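Local coordinates for protein glycosyl transferase family 9 (Veillonella parvula, PDB 3TOV) that probably transfers a sugar, perhaps a heptose, from a nucleotide-activated donor to an acceptor, at residues D7-V12 against T90-N95; I23-F28 against Q51-N56; H38-Y43 against I59-V64. All blocks are in the same frame, centred on the assembly; numbering follows the deposited sequence.

Overall arrangement
All three contacts lie in the N-terminal Rossmann-like domain of what is, by family, a GT-B glycosyltransferase. Contacts 1 and 3 join neighbouring strands of one parallel sheet, their centres about 9 Å apart; the strand holding Ile11 is bonded to the strand holding His40 and Thr42 through Ile11 N to His40 O (2.7 Å) and Ile11 O to Thr42 N (2.8 Å). Contact 2 lies about 11 Å from contact 3 and about 18 Å from contact 1, centre to centre, in the connections after two of the strands, on the side of the second domain and so probably near the active-site cleft. Tyr43 OH ties contact 3 to contact 2 by reaching Thr25 OG1 at 2.7 Å.

Contact 1: D7-V12 against T90-N95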
ATOM      1  N   ASP A   7      15.434   2.741 -22.577  1.00 89.66           N
ATOM      2  CA  ASP A   7      14.953   4.001 -23.143  1.00 86.99           C
ATOM      3  C   ASP A   7      14.527   3.842 -24.608  1.00 84.35           C
ATOM      4  O   ASP A   7      15.096   3.037 -25.346  1.00 83.64           O
ATOM      5  CB  ASP A   7      16.008   5.104 -22.993  1.00 85.54           C
ATOM      6  CG  ASP A   7      15.421   6.500 -23.133  1.00 85.17           C
ATOM      7  OD1 ASP A   7      14.180   6.632 -23.119  1.00 84.64           O
ATOM      8  OD2 ASP A   7      16.198   7.471 -23.245  1.00 86.73           O
ATOM      9  N   TYR A   8      13.511   4.597 -25.012  1.00 82.46           N
ATOM     10  CA  TYR A   8      13.027   4.578 -26.395  1.00 84.40           C
ATOM     11  C   TYR A   8      12.308   3.281 -26.788  1.00 83.17           C
ATOM     12  O   TYR A   8      12.303   2.895 -27.953  1.00 83.22           O
ATOM     13  CB  TYR A   8      14.167   4.892 -27.381  1.00 79.52           C
ATOM     14  CG  TYR A   8      14.482   6.366 -27.470  1.00 75.38           C
ATOM     15  CD1 TYR A   8      13.559   7.258 -28.003  1.00 77.22           C
ATOM     16  CD2 TYR A   8      15.689   6.873 -27.013  1.00 77.27           C
ATOM     17  CE1 TYR A   8      13.826   8.622 -28.081  1.00 79.28           C
ATOM     18  CE2 TYR A   8      15.972   8.241 -27.088  1.00 81.67           C
ATOM     19  CZ  TYR A   8      15.035   9.113 -27.627  1.00 78.54           C
ATOM     20  OH  TYR A   8      15.299  10.471 -27.711  1.00 71.47           O
ATOM     21  N   LYS A   9      11.685   2.621 -25.819  1.00 80.30           N
ATOM     22  CA  LYS A   9      11.026   1.343 -26.079  1.00 75.70           C
ATOM     23  C   LYS A   9       9.568   1.326 -25.591  1.00 66.46           C
ATOM     24  O   LYS A   9       9.193   2.082 -24.697  1.00 56.17           O
ATOM     25  CB  LYS A   9      11.808   0.194 -25.414  1.00 67.07           C
ATOM     26  CG  LYS A   9      13.304   0.170 -25.680  1.00 57.58           C
ATOM     27  CD  LYS A   9      13.589   0.105 -27.162  1.00 64.70           C
ATOM     28  CE  LYS A   9      14.825  -0.725 -27.450  1.00 68.54           C
ATOM     29  NZ  LYS A   9      14.665  -2.097 -26.881  1.00 68.71           N
ATOM     30  N   ARG A  10       8.752   0.462 -26.186  1.00 64.48           N
ATOM     31  CA  ARG A  10       7.412   0.212 -25.673  1.00 63.70           C
ATOM     32  C   ARG A  10       7.490  -0.927 -24.686  1.00 58.66           C
ATOM     33  O   ARG A  10       7.942  -2.018 -25.028  1.00 54.33           O
ATOM     34  CB  ARG A  10       6.445  -0.166 -26.790  1.00 73.36           C
ATOM     35  CG  ARG A  10       6.122   0.972 -27.729  1.00 84.51           C
ATOM     36  CD  ARG A  10       4.941   0.643 -28.627  1.00 89.09           C
ATOM     37  NE  ARG A  10       3.847   1.586 -28.415  1.00 86.42           N
ATOM     38  CZ  ARG A  10       2.721   1.290 -27.775  1.00 78.80           C
ATOM     39  NH1 ARG A  10       2.534   0.062 -27.297  1.00 77.66           N
ATOM     40  NH2 ARG A  10       1.785   2.221 -27.623  1.00 72.31           N
ATOM     41  N   ILE A  11       7.030  -0.677 -23.467  1.00 57.20           N
ATOM     42  CA  ILE A  11       7.212  -1.629 -22.384  1.00 57.08           C
ATOM     43  C   ILE A  11       5.905  -1.948 -21.671  1.00 54.59           C
ATOM     44  O   ILE A  11       5.093  -1.060 -21.414  1.00 60.61           O
ATOM     45  CB  ILE A  11       8.208  -1.076 -21.361  1.00 57.70           C
ATOM     46  CG1 ILE A  11       9.473  -0.594 -22.065  1.00 59.54           C
ATOM     47  CG2 ILE A  11       8.560  -2.121 -20.340  1.00 59.15           C
ATOM     48  CD1 ILE A  11      10.316   0.307 -21.210  1.00 58.52           C
ATOM     49  N   VAL A  12       5.696  -3.218 -21.353  1.00 47.03           N
ATOM     50  CA  VAL A  12       4.555  -3.591 -20.530  1.00 50.17           C
ATOM     51  C   VAL A  12       4.973  -4.134 -19.152  1.00 55.38           C
ATOM     52  O   VAL A  12       5.906  -4.930 -19.030  1.00 56.09           O
ATOM     53  CB  VAL A  12       3.638  -4.596 -21.246  1.00 45.62           C
ATOM     54  CG1 VAL A  12       2.616  -5.167 -20.282  1.00 40.38           C
ATOM     55  CG2 VAL A  12       2.947  -3.920 -22.387  1.00 46.05           C
ATOM     56  N   THR A  90       5.090  -4.082 -28.704  1.00 80.58           N
ATOM     57  CA  THR A  90       5.772  -4.115 -27.416  1.00 80.39           C
ATOM     58  C   THR A  90       7.191  -4.695 -27.490  1.00 72.03           C
ATOM     59  O   THR A  90       7.389  -5.821 -27.932  1.00 68.95           O
ATOM     60  CB  THR A  90       4.942  -4.937 -26.416  1.00 78.95           C
ATOM     61  OG1 THR A  90       3.674  -4.294 -26.200  1.00 73.61           O
ATOM     62  CG2 THR A  90       5.690  -5.081 -25.109  1.00 78.45           C
ATOM     63  N   ASP A  91       8.173  -3.921 -27.039  1.00 71.55           N
ATOM     64  CA  ASP A  91       9.585  -4.305 -27.150  1.00 71.97           C
ATOM     65  C   ASP A  91      10.020  -5.223 -26.009  1.00 63.87           C
ATOM     66  O   ASP A  91      10.591  -6.297 -26.234  1.00 61.23           O
ATOM     67  CB  ASP A  91      10.469  -3.054 -27.162  1.00 76.63           C
ATOM     68  CG  ASP A  91      10.135  -2.115 -28.306  1.00 83.31           C
ATOM     69  OD1 ASP A  91       9.951  -2.614 -29.439  1.00 86.49           O
ATOM     70  OD2 ASP A  91      10.045  -0.884 -28.073  1.00 81.54           O
ATOM     71  N   ILE A  92       9.736  -4.774 -24.788  1.00 55.29           N
ATOM     72  CA  ILE A  92      10.080  -5.479 -23.565  1.00 50.60           C
ATOM     73  C   ILE A  92       8.860  -5.704 -22.687  1.00 53.68           C
ATOM     74  O   ILE A  92       8.097  -4.772 -22.416  1.00 54.28           O
ATOM     75  CB  ILE A  92      11.037  -4.634 -22.716  1.00 52.40           C
ATOM     76  CG1 ILE A  92      12.335  -4.357 -23.469  1.00 47.36           C
ATOM     77  CG2 ILE A  92      11.310  -5.304 -21.373  1.00 51.39           C
ATOM     78  CD1 ILE A  92      12.952  -3.035 -23.098  1.00 47.89           C
ATOM     79  N   VAL A  93       8.686  -6.936 -22.223  1.00 56.71           N
ATOM     80  CA  VAL A  93       7.733  -7.210 -21.152  1.00 58.27           C
ATOM     81  C   VAL A  93       8.437  -7.607 -19.843  1.00 56.39           C
ATOM     82  O   VAL A  93       9.306  -8.477 -19.824  1.00 59.47           O
ATOM     83  CB  VAL A  93       6.712  -8.284 -21.555  1.00 59.23           C
ATOM     84  CG1 VAL A  93       6.234  -9.055 -20.323  1.00 58.80           C
ATOM     85  CG2 VAL A  93       5.547  -7.641 -22.288  1.00 55.91           C
ATOM     86  N   ILE A  94       8.048  -6.951 -18.755  1.00 49.75           N
ATOM     87  CA  ILE A  94       8.599  -7.211 -17.435  1.00 44.95           C
ATOM     88  C   ILE A  94       7.516  -7.792 -16.530  1.00 49.69           C
ATOM     89  O   ILE A  94       6.534  -7.119 -16.247  1.00 52.83           O
ATOM     90  CB  ILE A  94       9.086  -5.901 -16.803  1.00 39.66           C
ATOM     91  CG1 ILE A  94      10.008  -5.168 -17.771  1.00 40.34           C
ATOM     92  CG2 ILE A  94       9.763  -6.164 -15.471  1.00 40.19           C
ATOM     93  CD1 ILE A  94      10.786  -4.044 -17.155  1.00 36.81           C
ATOM     94  N   ASN A  95       7.679  -9.031 -16.078  1.00 54.63           N
ATOM     95  CA  ASN A  95       6.688  -9.625 -15.178  1.00 56.00           C
ATOM     96  C   ASN A  95       7.145  -9.552 -13.721  1.00 56.77           C
ATOM     97  O   ASN A  95       8.216 -10.059 -13.382  1.00 56.49           O
ATOM     98  CB  ASN A  95       6.366 -11.074 -15.571  1.00 54.27           C
ATOM     99  CG  ASN A  95       5.320 -11.706 -14.659  1.00 56.17           C
ATOM    100  OD1 ASN A  95       4.540 -11.008 -14.016  1.00 54.97           O
ATOM    101  ND2 ASN A  95       5.303 -13.032 -14.602  1.00 59.22           N
TER
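Arg10 O takes two backbone N-H groups from the opposite segment: Asp91 N at 2.8 Å and Ile92 N at 3.3 Å, both donors tilted somewhat from the carbonyl plane. Arg10 is held a second time through its own N-H, which reaches Asp91 OD2 at 2.7 Å. The donor meets that oxygen on its anti side, 34° out of the carboxylate plane. The Asp91 carboxylate thus accepts the N-H just ahead of the regular strand pairing. It gets there because CG stands beside the backbone N of Asp91, anti to the carbonyl carbon (chi1 -59°). Lys9 crosses Asp91 at about a right angle, with its CB 3.4 Å from Asp91 OD2; Lys9 NZ stays 4.9 Å from Asp91 OD2, near enough for a mild attraction, perhaps, but not a salt bridge.

Beyond this corner the segments run as neighbouring parallel strands in the Rossmann-like N-terminal domain of a GT-B fold. Val12 N donates to Ile92 O, and Ile94 N closes the next bond to Val12 O at 3.0 Å, almost straight at 177°. Ile11 and Ile92 stand on one face of the sheet, where Ile11 CG2 also meets Ile94 CG1. Val12 and Val93 occupy the other face, Val12 CB lying 3.7 Å from Val93 CG2. Helix 70-87 covers Val12 and Thr90 with Ile84, while helix 100-109 packs Ala106 and Ile109 on Val93. On this same face Val12 CG2 meets the branched end of Thr90, 3.9 Å from Thr90 OG1.

Contact 2: I23-F28 against Q51-N56; sequences ILTTPF and QVMEYN
Met53, a selenomethionine, lays the end of its side chain against two threonines, its CE methyl 4.3 Å from Thr25 OG1 and its SE 4.4 Å from Thr26 OG1. The chain folds back at both outer torsions (chi2 and chi3 each 72°), which brings selenium and methyl toward segment 23-28 although CB is not aimed there. Beside this overlap, Ile23 CG1 meets Val52 CG1 at 4.2 Å, a purely apolar touch. The CB of Val52 is directed toward segment 23-28, and its side chain also rests on Leu19 of helix 19-23. Next to Met53, Asn56 ND2 approaches Thr26 OG1 obliquely but stops at 4.0 Å, too far for a hydrogen bond.

No hydrogen bond links the two segments, and the buried polar ends near the seam find partners outside it. Thr25 OG1 bonds Val22 O as well as Tyr43 OH, Thr26 OG1 has a weak bond to His161 O, and Asn56 OD1 accepts from Asn58 N. The residues that meet segment 51-56 (Ile23, Thr25, Thr26) all belong to a type I beta turn from Ile23 to Thr26, closed by Thr26 N to Ile23 O at 3.0 Å.

Ile23 also packs on Val275 and Leu24 on His274, both in helix 271-277 of the second domain, and Gln51 NE2 makes a weak bond to Gln251 OE1. Connections that follow the strands of a Rossmann-like domain and face its partner across a cleft are typical of the GT-B fold, in which that cleft holds the active site.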
ATOM      1  N   ILE A  23       0.797  -0.771  -4.522  1.00 44.79           N
ATOM      2  CA  ILE A  23       1.350   0.534  -4.186  1.00 49.21           C
ATOM      3  C   ILE A  23       2.871   0.451  -4.050  1.00 54.35           C
ATOM      4  O   ILE A  23       3.593   1.398  -4.376  1.00 52.25           O
ATOM      5  CB  ILE A  23       0.693   1.092  -2.926  1.00 49.34           C
ATOM      6  CG1 ILE A  23      -0.822   1.220  -3.175  1.00 50.03           C
ATOM      7  CG2 ILE A  23       1.335   2.408  -2.533  1.00 30.52           C
ATOM      8  CD1 ILE A  23      -1.671   1.429  -1.923  1.00 49.53           C
ATOM      9  N   LEU A  24       3.347  -0.711  -3.610  1.00 57.01           N
ATOM     10  CA  LEU A  24       4.775  -0.961  -3.424  1.00 57.16           C
ATOM     11  C   LEU A  24       5.551  -1.086  -4.732  1.00 59.26           C
ATOM     12  O   LEU A  24       6.780  -1.064  -4.732  1.00 66.11           O
ATOM     13  CB  LEU A  24       4.982  -2.226  -2.592  1.00 51.93           C
ATOM     14  CG  LEU A  24       4.536  -2.110  -1.140  1.00 43.07           C
ATOM     15  CD1 LEU A  24       4.560  -3.462  -0.478  1.00 40.49           C
ATOM     16  CD2 LEU A  24       5.446  -1.139  -0.434  1.00 37.66           C
ATOM     17  N   THR A  25       4.837  -1.237  -5.843  1.00 52.55           N
ATOM     18  CA  THR A  25       5.479  -1.292  -7.150  1.00 49.17           C
ATOM     19  C   THR A  25       5.637   0.116  -7.695  1.00 51.77           C
ATOM     20  O   THR A  25       6.163   0.320  -8.791  1.00 56.94           O
ATOM     21  CB  THR A  25       4.655  -2.094  -8.168  1.00 46.78           C
ATOM     22  OG1 THR A  25       3.440  -1.389  -8.479  1.00 52.32           O
ATOM     23  CG2 THR A  25       4.325  -3.468  -7.629  1.00 44.26           C
ATOM     24  N   THR A  26       5.176   1.090  -6.926  1.00 46.65           N
ATOM     25  CA  THR A  26       5.064   2.444  -7.435  1.00 50.80           C
ATOM     26  C   THR A  26       6.394   3.230  -7.511  1.00 52.41           C
ATOM     27  O   THR A  26       6.576   4.048  -8.427  1.00 46.37           O
ATOM     28  CB  THR A  26       3.957   3.220  -6.681  1.00 55.09           C
ATOM     29  OG1 THR A  26       3.285   4.094  -7.596  1.00 67.20           O
ATOM     30  CG2 THR A  26       4.522   4.011  -5.509  1.00 48.84           C
ATOM     31  N   PRO A  27       7.327   2.976  -6.565  1.00 58.10           N
ATOM     32  CA  PRO A  27       8.653   3.608  -6.582  1.00 55.79           C
ATOM     33  C   PRO A  27       9.542   3.002  -7.677  1.00 50.28           C
ATOM     34  O   PRO A  27      10.319   3.702  -8.333  1.00 48.57           O
ATOM     35  CB  PRO A  27       9.223   3.261  -5.199  1.00 53.29           C
ATOM     36  CG  PRO A  27       8.090   2.748  -4.400  1.00 50.97           C
ATOM     37  CD  PRO A  27       7.181   2.106  -5.385  1.00 56.12           C
ATOM     38  N   PHE A  28       9.431   1.691  -7.848  1.00 44.24           N
ATOM     39  CA  PHE A  28       9.966   1.013  -9.019  1.00 48.31           C
ATOM     40  C   PHE A  28       9.538   1.702 -10.336  1.00 54.85           C
ATOM     41  O   PHE A  28      10.321   1.833 -11.290  1.00 55.40           O
ATOM     42  CB  PHE A  28       9.498  -0.442  -8.975  1.00 49.38           C
ATOM     43  CG  PHE A  28       9.560  -1.150 -10.289  1.00 52.56           C
ATOM     44  CD1 PHE A  28      10.584  -2.038 -10.559  1.00 56.10           C
ATOM     45  CD2 PHE A  28       8.584  -0.946 -11.247  1.00 54.37           C
ATOM     46  CE1 PHE A  28      10.638  -2.702 -11.771  1.00 58.37           C
ATOM     47  CE2 PHE A  28       8.635  -1.605 -12.461  1.00 55.24           C
ATOM     48  CZ  PHE A  28       9.662  -2.486 -12.724  1.00 55.40           C
ATOM     49  N   GLN A  51      -8.174   2.661  -9.588  1.00 71.73           N
ATOM     50  CA  GLN A  51      -8.128   4.081  -9.233  1.00 67.68           C
ATOM     51  C   GLN A  51      -6.765   4.460  -8.640  1.00 64.79           C
ATOM     52  O   GLN A  51      -6.398   5.629  -8.563  1.00 67.44           O
ATOM     53  CB  GLN A  51      -9.254   4.446  -8.274  1.00 67.98           C
ATOM     54  CG  GLN A  51     -10.474   3.580  -8.412  1.00 77.11           C
ATOM     55  CD  GLN A  51     -11.701   4.222  -7.787  1.00 86.10           C
ATOM     56  OE1 GLN A  51     -11.833   5.444  -7.773  1.00 88.09           O
ATOM     57  NE2 GLN A  51     -12.599   3.399  -7.261  1.00 88.13           N
ATOM     58  N   VAL A  52      -6.012   3.450  -8.233  1.00 65.77           N
ATOM     59  CA  VAL A  52      -4.700   3.648  -7.633  1.00 69.80           C
ATOM     60  C   VAL A  52      -3.639   4.144  -8.635  1.00 72.85           C
ATOM     61  O   VAL A  52      -2.735   4.918  -8.293  1.00 70.29           O
ATOM     62  CB  VAL A  52      -4.238   2.339  -6.989  1.00 62.85           C
ATOM     63  CG1 VAL A  52      -2.742   2.356  -6.742  1.00 61.44           C
ATOM     64  CG2 VAL A  52      -5.022   2.106  -5.713  1.00 60.06           C
HETATM   65  N   MSE A  53      -3.767   3.706  -9.881  1.00 71.50           N
HETATM   66  CA  MSE A  53      -2.771   4.022 -10.884  1.00 64.63           C
HETATM   67  C   MSE A  53      -3.265   5.022 -11.929  1.00 58.43           C
HETATM   68  O   MSE A  53      -2.457   5.664 -12.597  1.00 55.01           O
HETATM   69  CB  MSE A  53      -2.292   2.741 -11.558  1.00 63.85           C
HETATM   70  CG  MSE A  53      -0.867   2.827 -12.079  1.00 68.24           C
HETATM   71 SE   MSE A  53       0.448   2.831 -10.648  0.67 84.26          SE
HETATM   72  CE  MSE A  53       0.298   0.990 -10.085  1.00 35.68           C
ATOM     73  N   GLU A  54      -4.583   5.152 -12.058  1.00 58.71           N
ATOM     74  CA  GLU A  54      -5.180   6.004 -13.083  1.00 68.38           C
ATOM     75  C   GLU A  54      -4.298   7.201 -13.390  1.00 73.62           C
ATOM     76  O   GLU A  54      -3.530   7.215 -14.355  1.00 66.58           O
ATOM     77  CB  GLU A  54      -6.548   6.511 -12.630  1.00 71.91           C
ATOM     78  CG  GLU A  54      -7.723   5.724 -13.148  1.00 80.12           C
ATOM     79  CD  GLU A  54      -9.039   6.320 -12.685  1.00 98.49           C
ATOM     80  OE1 GLU A  54      -9.348   7.475 -13.065  1.00104.14           O
ATOM     81  OE2 GLU A  54      -9.759   5.640 -11.923  1.00105.80           O
ATOM     82  N   TYR A  55      -4.435   8.221 -12.560  1.00 83.21           N
ATOM     83  CA  TYR A  55      -3.563   9.372 -12.625  1.00 84.02           C
ATOM     84  C   TYR A  55      -2.250   8.954 -11.978  1.00 83.94           C
ATOM     85  O   TYR A  55      -2.223   8.529 -10.817  1.00 94.21           O
ATOM     86  CB  TYR A  55      -4.218  10.548 -11.899  1.00 82.54           C
ATOM     87  CG  TYR A  55      -5.698  10.678 -12.223  1.00 79.93           C
ATOM     88  CD1 TYR A  55      -6.153  11.608 -13.146  1.00 82.39           C
ATOM     89  CD2 TYR A  55      -6.634   9.851 -11.616  1.00 79.15           C
ATOM     90  CE1 TYR A  55      -7.505  11.720 -13.448  1.00 89.28           C
ATOM     91  CE2 TYR A  55      -7.982   9.954 -11.907  1.00 85.23           C
ATOM     92  CZ  TYR A  55      -8.416  10.889 -12.825  1.00 88.42           C
ATOM     93  OH  TYR A  55      -9.762  10.990 -13.113  1.00 85.29           O
ATOM     94  N   ASN A  56      -1.176   9.018 -12.757  1.00 73.96           N
ATOM     95  CA  ASN A  56       0.156   8.628 -12.305  1.00 67.41           C
ATOM     96  C   ASN A  56       1.182   9.018 -13.338  1.00 72.73           C
ATOM     97  O   ASN A  56       1.112   8.585 -14.490  1.00 79.84           O
ATOM     98  CB  ASN A  56       0.266   7.131 -12.055  1.00 61.13           C
ATOM     99  CG  ASN A  56       1.643   6.737 -11.557  1.00 60.72           C
ATOM    100  OD1 ASN A  56       2.547   6.518 -12.349  1.00 59.85           O
ATOM    101  ND2 ASN A  56       1.812   6.669 -10.236  1.00 63.22           N
TER

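Contact 3: H38-Y43 against I59-V64; sequences HSHITY and IDELIV
Tyr43, Asp60 and Ile59 bury the most surface where strand 40-43 pairs in parallel with strand 61-64, the latter at the border of the Rossmann-like sheet. Tyr43 is fixed by its backbone, its N bonding Glu61 O at 2.8 Å and its O accepting from Ile63 N at 2.9 Å. Its CG lies anti to the backbone N (chi1 -159°), carrying the ring out toward Thr25. Leu62 runs beside Tyr43, pointing the same way.

Asp60 grips Ile41 twice: Asp60 N donates to Ile41 O at 3.0 Å, and OD2 takes the Ile41 N-H through its anti lone pair. That oxygen also forms a salt bridge with Arg33 NH1, so OD2 serves two partners. Asp60 CB lies over one face of the His40 ring, a CH-pi contact 3.9 Å from the centroid, while Glu61 OE2 sits in plane at the ring edge, 3.6 Å from His40 NE2. An alanine at His40 would be likely to strip Asp60 CB of its flat cover and leave Glu61 OE2 without the ring edge it faces. Ile59 comes at Tyr43 obliquely, bringing Ile59 CD1 close to Tyr43 CB and 3.5 Å from Tyr43 CD1.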
ATOM      1  N   HIS A  38      11.922   8.322 -22.393  1.00 66.19           N
ATOM      2  CA  HIS A  38      11.221   8.431 -23.659  1.00 75.90           C
ATOM      3  C   HIS A  38      10.380   7.204 -23.940  1.00 82.66           C
ATOM      4  O   HIS A  38       9.425   7.260 -24.712  1.00 90.67           O
ATOM      5  CB  HIS A  38      12.217   8.646 -24.792  1.00 78.67           C
ATOM      6  CG  HIS A  38      13.185   9.757 -24.536  1.00 79.88           C
ATOM      7  ND1 HIS A  38      14.542   9.550 -24.429  1.00 81.93           N
ATOM      8  CD2 HIS A  38      12.991  11.085 -24.354  1.00 82.84           C
ATOM      9  CE1 HIS A  38      15.146  10.704 -24.207  1.00 85.42           C
ATOM     10  NE2 HIS A  38      14.227  11.651 -24.153  1.00 86.21           N
ATOM     11  N   SER A  39      10.740   6.095 -23.309  1.00 81.68           N
ATOM     12  CA  SER A  39      10.024   4.845 -23.502  1.00 79.94           C
ATOM     13  C   SER A  39       8.524   5.035 -23.326  1.00 73.95           C
ATOM     14  O   SER A  39       8.079   5.867 -22.543  1.00 71.60           O
ATOM     15  CB  SER A  39      10.525   3.800 -22.510  1.00 80.69           C
ATOM     16  OG  SER A  39      11.939   3.772 -22.486  1.00 83.71           O
ATOM     17  N   HIS A  40       7.747   4.268 -24.076  1.00 72.62           N
ATOM     18  CA  HIS A  40       6.320   4.201 -23.830  1.00 69.88           C
ATOM     19  C   HIS A  40       6.023   3.058 -22.866  1.00 59.62           C
ATOM     20  O   HIS A  40       6.343   1.892 -23.128  1.00 53.20           O
ATOM     21  CB  HIS A  40       5.532   4.007 -25.123  1.00 77.43           C
ATOM     22  CG  HIS A  40       4.065   3.819 -24.895  1.00 75.35           C
ATOM     23  ND1 HIS A  40       3.527   2.622 -24.472  1.00 72.28           N
ATOM     24  CD2 HIS A  40       3.029   4.686 -24.998  1.00 70.30           C
ATOM     25  CE1 HIS A  40       2.222   2.757 -24.334  1.00 73.31           C
ATOM     26  NE2 HIS A  40       1.895   3.998 -24.651  1.00 72.69           N
ATOM     27  N   ILE A  41       5.401   3.394 -21.747  1.00 56.29           N
ATOM     28  CA  ILE A  41       5.229   2.422 -20.686  1.00 55.44           C
ATOM     29  C   ILE A  41       3.764   2.172 -20.434  1.00 58.38           C
ATOM     30  O   ILE A  41       2.980   3.114 -20.363  1.00 64.06           O
ATOM     31  CB  ILE A  41       5.879   2.902 -19.383  1.00 51.25           C
ATOM     32  CG1 ILE A  41       7.396   3.022 -19.564  1.00 57.93           C
ATOM     33  CG2 ILE A  41       5.540   1.947 -18.269  1.00 43.49           C
ATOM     34  CD1 ILE A  41       8.124   3.770 -18.456  1.00 59.68           C
ATOM     35  N   THR A  42       3.393   0.904 -20.296  1.00 55.67           N
ATOM     36  CA  THR A  42       2.013   0.569 -19.981  1.00 59.29           C
ATOM     37  C   THR A  42       1.916  -0.444 -18.832  1.00 60.71           C
ATOM     38  O   THR A  42       2.670  -1.421 -18.788  1.00 55.82           O
ATOM     39  CB  THR A  42       1.219   0.124 -21.243  1.00 63.14           C
ATOM     40  OG1 THR A  42       0.564  -1.120 -20.992  1.00 63.74           O
ATOM     41  CG2 THR A  42       2.143  -0.016 -22.455  1.00 64.98           C
ATOM     42  N   TYR A  43       0.992  -0.173 -17.902  1.00 61.13           N
ATOM     43  CA  TYR A  43       0.780  -0.970 -16.688  1.00 48.75           C
ATOM     44  C   TYR A  43      -0.484  -1.810 -16.766  1.00 44.10           C
ATOM     45  O   TYR A  43      -1.472  -1.402 -17.360  1.00 49.69           O
ATOM     46  CB  TYR A  43       0.623  -0.043 -15.498  1.00 50.62           C
ATOM     47  CG  TYR A  43       0.901  -0.668 -14.137  1.00 55.72           C
ATOM     48  CD1 TYR A  43       2.089  -0.404 -13.477  1.00 57.03           C
ATOM     49  CD2 TYR A  43      -0.033  -1.485 -13.501  1.00 55.77           C
ATOM     50  CE1 TYR A  43       2.360  -0.937 -12.242  1.00 57.87           C
ATOM     51  CE2 TYR A  43       0.231  -2.032 -12.258  1.00 55.50           C
ATOM     52  CZ  TYR A  43       1.439  -1.747 -11.632  1.00 59.43           C
ATOM     53  OH  TYR A  43       1.762  -2.257 -10.392  1.00 58.45           O
ATOM     54  N   ILE A  59       3.362   6.587 -15.915  1.00 73.49           N
ATOM     55  CA  ILE A  59       2.745   5.702 -16.899  1.00 68.08           C
ATOM     56  C   ILE A  59       2.070   6.429 -18.073  1.00 67.57           C
ATOM     57  O   ILE A  59       1.663   7.589 -17.957  1.00 73.66           O
ATOM     58  CB  ILE A  59       1.773   4.750 -16.218  1.00 64.30           C
ATOM     59  CG1 ILE A  59       2.547   3.893 -15.233  1.00 56.93           C
ATOM     60  CG2 ILE A  59       1.093   3.857 -17.233  1.00 74.06           C
ATOM     61  CD1 ILE A  59       1.691   2.908 -14.521  1.00 58.61           C
ATOM     62  N   ASP A  60       1.985   5.741 -19.208  1.00 61.79           N
ATOM     63  CA  ASP A  60       1.383   6.298 -20.415  1.00 72.15           C
ATOM     64  C   ASP A  60       0.026   5.670 -20.621  1.00 74.08           C
ATOM     65  O   ASP A  60      -0.865   6.273 -21.218  1.00 78.77           O
ATOM     66  CB  ASP A  60       2.225   5.968 -21.651  1.00 73.81           C
ATOM     67  CG  ASP A  60       3.612   6.545 -21.588  1.00 78.04           C
ATOM     68  OD1 ASP A  60       3.739   7.775 -21.418  1.00 78.86           O
ATOM     69  OD2 ASP A  60       4.574   5.757 -21.709  1.00 80.60           O
ATOM     70  N   GLU A  61      -0.114   4.440 -20.144  1.00 68.46           N
ATOM     71  CA  GLU A  61      -1.258   3.622 -20.490  1.00 68.32           C
ATOM     72  C   GLU A  61      -1.450   2.560 -19.428  1.00 63.44           C
ATOM     73  O   GLU A  61      -0.534   1.799 -19.125  1.00 58.14           O
ATOM     74  CB  GLU A  61      -1.043   2.963 -21.853  1.00 75.92           C
ATOM     75  CG  GLU A  61      -2.313   2.779 -22.670  1.00 87.77           C
ATOM     76  CD  GLU A  61      -2.458   3.819 -23.782  1.00104.60           C
ATOM     77  OE1 GLU A  61      -3.361   4.679 -23.687  1.00113.14           O
ATOM     78  OE2 GLU A  61      -1.674   3.773 -24.758  1.00107.10           O
ATOM     79  N   LEU A  62      -2.661   2.523 -18.879  1.00 65.09           N
ATOM     80  CA  LEU A  62      -3.051   1.591 -17.830  1.00 58.35           C
ATOM     81  C   LEU A  62      -4.228   0.742 -18.305  1.00 63.67           C
ATOM     82  O   LEU A  62      -5.263   1.274 -18.726  1.00 69.56           O
ATOM     83  CB  LEU A  62      -3.447   2.383 -16.582  1.00 54.63           C
ATOM     84  CG  LEU A  62      -4.157   1.684 -15.426  1.00 45.31           C
ATOM     85  CD1 LEU A  62      -3.298   0.573 -14.941  1.00 39.64           C
ATOM     86  CD2 LEU A  62      -4.415   2.669 -14.323  1.00 40.19           C
ATOM     87  N   ILE A  63      -4.068  -0.576 -18.251  1.00 62.22           N
ATOM     88  CA  ILE A  63      -5.105  -1.496 -18.719  1.00 62.14           C
ATOM     89  C   ILE A  63      -5.435  -2.515 -17.630  1.00 59.77           C
ATOM     90  O   ILE A  63      -4.529  -3.153 -17.082  1.00 68.01           O
ATOM     91  CB  ILE A  63      -4.702  -2.212 -20.049  1.00 65.29           C
ATOM     92  CG1 ILE A  63      -4.441  -3.694 -19.828  1.00 66.92           C
ATOM     93  CG2 ILE A  63      -3.483  -1.551 -20.721  1.00 58.75           C
ATOM     94  CD1 ILE A  63      -4.059  -4.394 -21.103  1.00 76.66           C
ATOM     95  N   VAL A  64      -6.721  -2.655 -17.302  1.00 47.43           N
ATOM     96  CA  VAL A  64      -7.127  -3.447 -16.136  1.00 50.22           C
ATOM     97  C   VAL A  64      -7.670  -4.821 -16.521  1.00 52.56           C
ATOM     98  O   VAL A  64      -7.878  -5.082 -17.693  1.00 55.49           O
ATOM     99  CB  VAL A  64      -8.162  -2.682 -15.296  1.00 57.31           C
ATOM    100  CG1 VAL A  64      -8.054  -1.207 -15.586  1.00 43.23           C
ATOM    101  CG2 VAL A  64      -9.567  -3.173 -15.598  1.00 61.14           C
TER
HETATM  102  O   HOH W   1       6.247   8.168 -23.620  1.00 45.86           O